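Local coordinates for fat acid-binding protein (Eubacterium ventriosum, PDB 3NYI), which probably binds lipids as a member of the DegV family and here holds a stearic acid molecule, at residues Y5-Y19 with T128-L142. Residues are numbered along the deposited sequence; the frame is centred on the assembly and turned at random.
Sequences YKIVSDSACDLSKEY and TVTQALLIDQFVRML. With STE (stearic acid), chain C.
The Tyr19 ring meets Asp136 OD1 at its edge, in plane, while Leu15 CD2 covers one face, 3.7 Å above the ring centre. Tyr19 OH donates to the anti lone pair of Asp136 OD1 over 2.6 Å, with ring and carboxylate planes 73° apart; the other oxygen, OD2, forms a salt bridge within the helix to Arg140 NE, so a phenol and a guanidinium hold this buried carboxylate, one on each oxygen. The Phe138 ring takes Ile7 CD1 at its edge, and the same methyl lies 3.6 Å from Val139 CG2; both aliphatic side chains are apolar and fill the buried gap between strand and helix. Strand 6-10 runs antiparallel to helix 128-142, their axes 10.5 Å apart. Here the helix covers one face of a mixed sheet whose central strands are parallel and whose other side packs on helix 70-81, a three-layer alpha/beta/alpha arrangement. Gln131, with CG anti to its own N (chi1 -168°) and the chain extended beyond, reaches the strand's C-terminal end, where NE2 gives a straight bond of 3.0 Å to Asp10 OD1 and a weak one to Ser9 OG. Ala12 N reaches OD1 from the opposite carboxylate face, closing an Asx turn; OD2 is held by Ser99 OG and Ile92 N. A leucine at Gln131 would probably leave Asp10 OD1 without its helix donor. Thr128 divides its branches: OG1 donates to Asp14 OD2 over 2.7 Å, while CG2 lies 3.7 Å from C14 of the stearic acid.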
# COMPACT_ATOMS: atom_id res chain seq x y z
N TYR A 5 -0.39 21.01 -7.31
CA TYR A 5 -0.47 20.43 -5.98
C TYR A 5 0.80 19.67 -5.64
O TYR A 5 1.45 19.09 -6.52
CB TYR A 5 -1.68 19.50 -5.86
CG TYR A 5 -2.97 20.25 -5.68
CD1 TYR A 5 -3.66 20.76 -6.77
CD2 TYR A 5 -3.49 20.47 -4.41
CE1 TYR A 5 -4.84 21.47 -6.60
CE2 TYR A 5 -4.67 21.17 -4.23
CZ TYR A 5 -5.34 21.67 -5.33
OH TYR A 5 -6.51 22.37 -5.14
N LYS A 6 1.15 19.69 -4.37
CA LYS A 6 2.22 18.85 -3.89
C LYS A 6 1.59 17.61 -3.26
O LYS A 6 0.99 17.68 -2.18
CB LYS A 6 3.10 19.60 -2.90
CG LYS A 6 3.98 20.64 -3.56
CD LYS A 6 5.06 20.00 -4.41
CE LYS A 6 5.99 21.07 -4.99
NZ LYS A 6 7.24 20.50 -5.56
N ILE A 7 1.71 16.48 -3.95
CA ILE A 7 1.19 15.20 -3.47
C ILE A 7 2.17 14.56 -2.48
O ILE A 7 3.37 14.46 -2.76
CB ILE A 7 0.88 14.26 -4.64
CG1 ILE A 7 -0.19 14.90 -5.53
CG2 ILE A 7 0.44 12.88 -4.14
CD1 ILE A 7 -0.45 14.16 -6.83
N VAL A 8 1.67 14.17 -1.31
CA VAL A 8 2.48 13.52 -0.29
C VAL A 8 1.84 12.18 0.10
O VAL A 8 0.62 12.02 0.05
CB VAL A 8 2.60 14.42 0.97
CG1 VAL A 8 3.53 13.80 2.04
CG2 VAL A 8 3.08 15.84 0.58
N SER A 9 2.67 11.19 0.43
CA SER A 9 2.16 9.92 0.96
C SER A 9 3.12 9.42 2.02
O SER A 9 4.29 9.81 2.02
CB SER A 9 2.04 8.88 -0.16
OG SER A 9 1.57 7.62 0.35
N ASP A 10 2.62 8.58 2.93
CA ASP A 10 3.51 7.87 3.83
C ASP A 10 4.14 6.73 3.05
O ASP A 10 3.68 6.38 1.95
CB ASP A 10 2.81 7.41 5.13
CG ASP A 10 1.71 6.37 4.89
OD1 ASP A 10 1.79 5.65 3.88
OD2 ASP A 10 0.79 6.26 5.73
N SER A 11 5.20 6.15 3.59
CA SER A 11 6.00 5.20 2.82
C SER A 11 5.33 3.85 2.60
O SER A 11 5.90 2.97 1.95
CB SER A 11 7.39 5.00 3.45
OG SER A 11 7.26 4.56 4.78
N ALA A 12 4.11 3.67 3.11
CA ALA A 12 3.42 2.40 2.93
C ALA A 12 2.99 2.18 1.48
O ALA A 12 2.67 1.06 1.10
CB ALA A 12 2.19 2.28 3.86
N CYS A 13 2.98 3.25 0.67
CA CYS A 13 2.49 3.15 -0.72
C CYS A 13 3.45 2.38 -1.64
O CYS A 13 3.05 1.85 -2.68
CB CYS A 13 2.21 4.55 -1.29
SG CYS A 13 3.73 5.52 -1.64
N ASP A 14 4.72 2.32 -1.26
CA ASP A 14 5.71 1.52 -2.00
C ASP A 14 5.94 1.95 -3.47
O ASP A 14 6.41 1.16 -4.29
CB ASP A 14 5.33 0.03 -1.96
CG ASP A 14 5.37 -0.56 -0.56
OD1 ASP A 14 6.11 -0.01 0.28
OD2 ASP A 14 4.66 -1.57 -0.31
N LEU A 15 5.61 3.19 -3.79
CA LEU A 15 5.84 3.71 -5.14
C LEU A 15 7.33 3.71 -5.47
O LEU A 15 8.15 4.03 -4.61
CB LEU A 15 5.25 5.11 -5.29
CG LEU A 15 3.73 5.14 -5.49
CD1 LEU A 15 3.18 6.53 -5.15
CD2 LEU A 15 3.36 4.73 -6.92
N SER A 16 7.67 3.36 -6.70
CA SER A 16 9.08 3.29 -7.10
C SER A 16 9.80 4.64 -7.04
O SER A 16 9.18 5.70 -7.17
CB SER A 16 9.18 2.73 -8.53
OG SER A 16 8.97 3.76 -9.49
N LYS A 17 11.12 4.59 -6.87
CA LYS A 17 11.95 5.80 -6.94
C LYS A 17 11.65 6.59 -8.21
O LYS A 17 11.48 7.81 -8.17
CB LYS A 17 13.43 5.45 -6.90
CG LYS A 17 13.93 5.02 -5.53
CD LYS A 17 13.88 6.16 -4.53
CE LYS A 17 14.52 5.76 -3.20
NZ LYS A 17 15.98 5.46 -3.34
N GLU A 18 11.59 5.88 -9.34
CA GLU A 18 11.28 6.48 -10.64
C GLU A 18 9.96 7.23 -10.63
O GLU A 18 9.85 8.33 -11.18
CB GLU A 18 11.20 5.42 -11.73
CG GLU A 18 12.49 4.74 -12.10
CD GLU A 18 12.31 3.88 -13.35
OE1 GLU A 18 11.20 3.90 -13.93
OE2 GLU A 18 13.28 3.19 -13.74
N TYR A 19 8.93 6.60 -10.06
CA TYR A 19 7.60 7.19 -10.08
C TYR A 19 7.60 8.48 -9.29
O TYR A 19 7.01 9.48 -9.71
CB TYR A 19 6.57 6.22 -9.49
CG TYR A 19 5.15 6.72 -9.62
CD1 TYR A 19 4.30 6.22 -10.60
CD2 TYR A 19 4.67 7.72 -8.78
CE1 TYR A 19 3.00 6.68 -10.72
CE2 TYR A 19 3.38 8.19 -8.89
CZ TYR A 19 2.55 7.68 -9.87
OH TYR A 19 1.27 8.16 -9.97
N THR A 128 0.17 -0.40 0.38
CA THR A 128 1.05 -0.88 -0.69
C THR A 128 0.42 -0.70 -2.09
O THR A 128 0.06 0.43 -2.46
CB THR A 128 1.62 -2.33 -0.39
OG1 THR A 128 2.49 -2.76 -1.44
CG2 THR A 128 0.49 -3.38 -0.14
N VAL A 129 0.29 -1.78 -2.87
CA VAL A 129 -0.13 -1.66 -4.27
C VAL A 129 -1.41 -0.80 -4.49
O VAL A 129 -1.46 -0.01 -5.43
CB VAL A 129 -0.23 -3.04 -5.00
CG1 VAL A 129 -1.36 -3.90 -4.41
CG2 VAL A 129 -0.40 -2.87 -6.55
N THR A 130 -2.43 -0.94 -3.64
CA THR A 130 -3.66 -0.19 -3.86
C THR A 130 -3.52 1.25 -3.39
O THR A 130 -4.21 2.11 -3.86
CB THR A 130 -4.93 -0.81 -3.22
OG1 THR A 130 -4.61 -1.33 -1.93
CG2 THR A 130 -5.52 -1.95 -4.12
N GLN A 131 -2.64 1.50 -2.42
CA GLN A 131 -2.35 2.87 -2.07
C GLN A 131 -1.62 3.51 -3.24
O GLN A 131 -1.91 4.65 -3.59
CB GLN A 131 -1.50 2.94 -0.79
CG GLN A 131 -1.41 4.35 -0.20
CD GLN A 131 -0.69 4.31 1.14
OE1 GLN A 131 -0.65 3.26 1.79
NE2 GLN A 131 -0.12 5.44 1.56
N ALA A 132 -0.67 2.79 -3.85
CA ALA A 132 0.00 3.30 -5.05
C ALA A 132 -0.98 3.54 -6.22
O ALA A 132 -0.93 4.58 -6.91
CB ALA A 132 1.11 2.34 -5.47
N LEU A 133 -1.89 2.59 -6.43
CA LEU A 133 -2.92 2.75 -7.49
C LEU A 133 -3.81 3.96 -7.26
O LEU A 133 -4.15 4.68 -8.21
CB LEU A 133 -3.79 1.49 -7.59
CG LEU A 133 -3.07 0.30 -8.24
CD1 LEU A 133 -3.86 -0.99 -8.04
CD2 LEU A 133 -2.83 0.58 -9.74
N LEU A 134 -4.20 4.20 -6.01
CA LEU A 134 -5.05 5.35 -5.71
C LEU A 134 -4.30 6.66 -5.94
O LEU A 134 -4.82 7.58 -6.55
CB LEU A 134 -5.59 5.30 -4.28
CG LEU A 134 -6.52 6.46 -3.91
CD1 LEU A 134 -7.87 6.32 -4.66
CD2 LEU A 134 -6.75 6.53 -2.40
N ILE A 135 -3.07 6.75 -5.43
CA ILE A 135 -2.29 7.94 -5.66
C ILE A 135 -2.14 8.19 -7.15
O ILE A 135 -2.30 9.31 -7.63
CB ILE A 135 -0.91 7.82 -5.00
CG1 ILE A 135 -1.07 7.90 -3.48
CG2 ILE A 135 -0.03 8.94 -5.48
CD1 ILE A 135 0.17 7.38 -2.69
N ASP A 136 -1.84 7.13 -7.88
CA ASP A 136 -1.69 7.25 -9.33
C ASP A 136 -2.97 7.70 -10.04
O ASP A 136 -2.91 8.48 -10.99
CB ASP A 136 -1.16 5.94 -9.93
CG ASP A 136 -0.87 6.06 -11.41
OD1 ASP A 136 -0.04 6.91 -11.79
OD2 ASP A 136 -1.50 5.31 -12.19
N GLN A 137 -4.14 7.25 -9.59
CA GLN A 137 -5.38 7.77 -10.17
C GLN A 137 -5.46 9.27 -9.92
O GLN A 137 -5.85 10.03 -10.79
CB GLN A 137 -6.61 7.06 -9.62
CG GLN A 137 -6.81 5.65 -10.17
CD GLN A 137 -7.06 5.65 -11.68
OE1 GLN A 137 -7.92 6.37 -12.16
NE2 GLN A 137 -6.29 4.84 -12.42
N PHE A 138 -5.07 9.71 -8.72
CA PHE A 138 -5.10 11.13 -8.39
C PHE A 138 -4.10 11.91 -9.25
O PHE A 138 -4.43 12.97 -9.77
CB PHE A 138 -4.78 11.34 -6.89
CG PHE A 138 -5.36 12.61 -6.35
CD1 PHE A 138 -6.69 12.65 -5.95
CD2 PHE A 138 -4.59 13.76 -6.26
CE1 PHE A 138 -7.24 13.82 -5.47
CE2 PHE A 138 -5.14 14.94 -5.77
CZ PHE A 138 -6.47 14.96 -5.38
N VAL A 139 -2.89 11.38 -9.38
CA VAL A 139 -1.88 11.98 -10.25
C VAL A 139 -2.40 12.10 -11.69
O VAL A 139 -2.24 13.14 -12.33
CB VAL A 139 -0.56 11.18 -10.24
CG1 VAL A 139 0.36 11.64 -11.39
CG2 VAL A 139 0.14 11.31 -8.88
N ARG A 140 -3.05 11.05 -12.17
CA ARG A 140 -3.65 11.06 -13.51
C ARG A 140 -4.70 12.17 -13.66
O ARG A 140 -4.67 12.93 -14.63
CB ARG A 140 -4.29 9.72 -13.83
CG ARG A 140 -3.31 8.58 -14.02
CD ARG A 140 -4.06 7.26 -14.18
NE ARG A 140 -3.14 6.13 -14.28
CZ ARG A 140 -3.20 5.21 -15.24
NH1 ARG A 140 -4.14 5.29 -16.18
NH2 ARG A 140 -2.33 4.22 -15.26
N MSE A 141 -5.62 12.25 -12.70
CA MSE A 141 -6.70 13.24 -12.79
C MSE A 141 -6.18 14.66 -12.88
O MSE A 141 -6.64 15.45 -13.72
CB MSE A 141 -7.70 13.07 -11.63
CG MSE A 141 -8.52 11.77 -11.73
SE MSE A 141 -9.94 11.62 -10.39
CE MSE A 141 -8.84 11.02 -8.89
N LEU A 142 -5.22 14.99 -12.02
CA LEU A 142 -4.62 16.32 -12.02
C LEU A 142 -3.84 16.59 -13.30
O LEU A 142 -3.91 17.68 -13.84
CB LEU A 142 -3.72 16.51 -10.79
CG LEU A 142 -4.48 16.37 -9.47
CD1 LEU A 142 -3.59 16.81 -8.31
CD2 LEU A 142 -5.77 17.18 -9.49
C1 STE C . 2.49 1.30 12.04
O1 STE C . 1.76 2.21 12.33
O2 STE C . 3.18 0.82 12.89
C2 STE C . 2.35 0.63 10.66
C3 STE C . 1.50 -0.67 10.76
C4 STE C . 1.47 -1.39 9.39
C5 STE C . 0.44 -2.54 9.39
C6 STE C . 0.48 -3.28 8.03
C7 STE C . -0.48 -4.50 8.04
C8 STE C . -0.51 -5.10 6.61
C9 STE C . -1.43 -6.34 6.54
C10 STE C . -1.35 -6.94 5.11
C11 STE C . -2.19 -6.08 4.17
C12 STE C . -1.48 -5.63 2.87
C13 STE C . -0.33 -6.53 2.41
C14 STE C . -0.53 -6.76 0.89
C15 STE C . 0.76 -7.31 0.24
C16 STE C . 0.41 -7.87 -1.16
C17 STE C . 0.47 -6.74 -2.21
C18 STE C . 0.29 -7.30 -3.64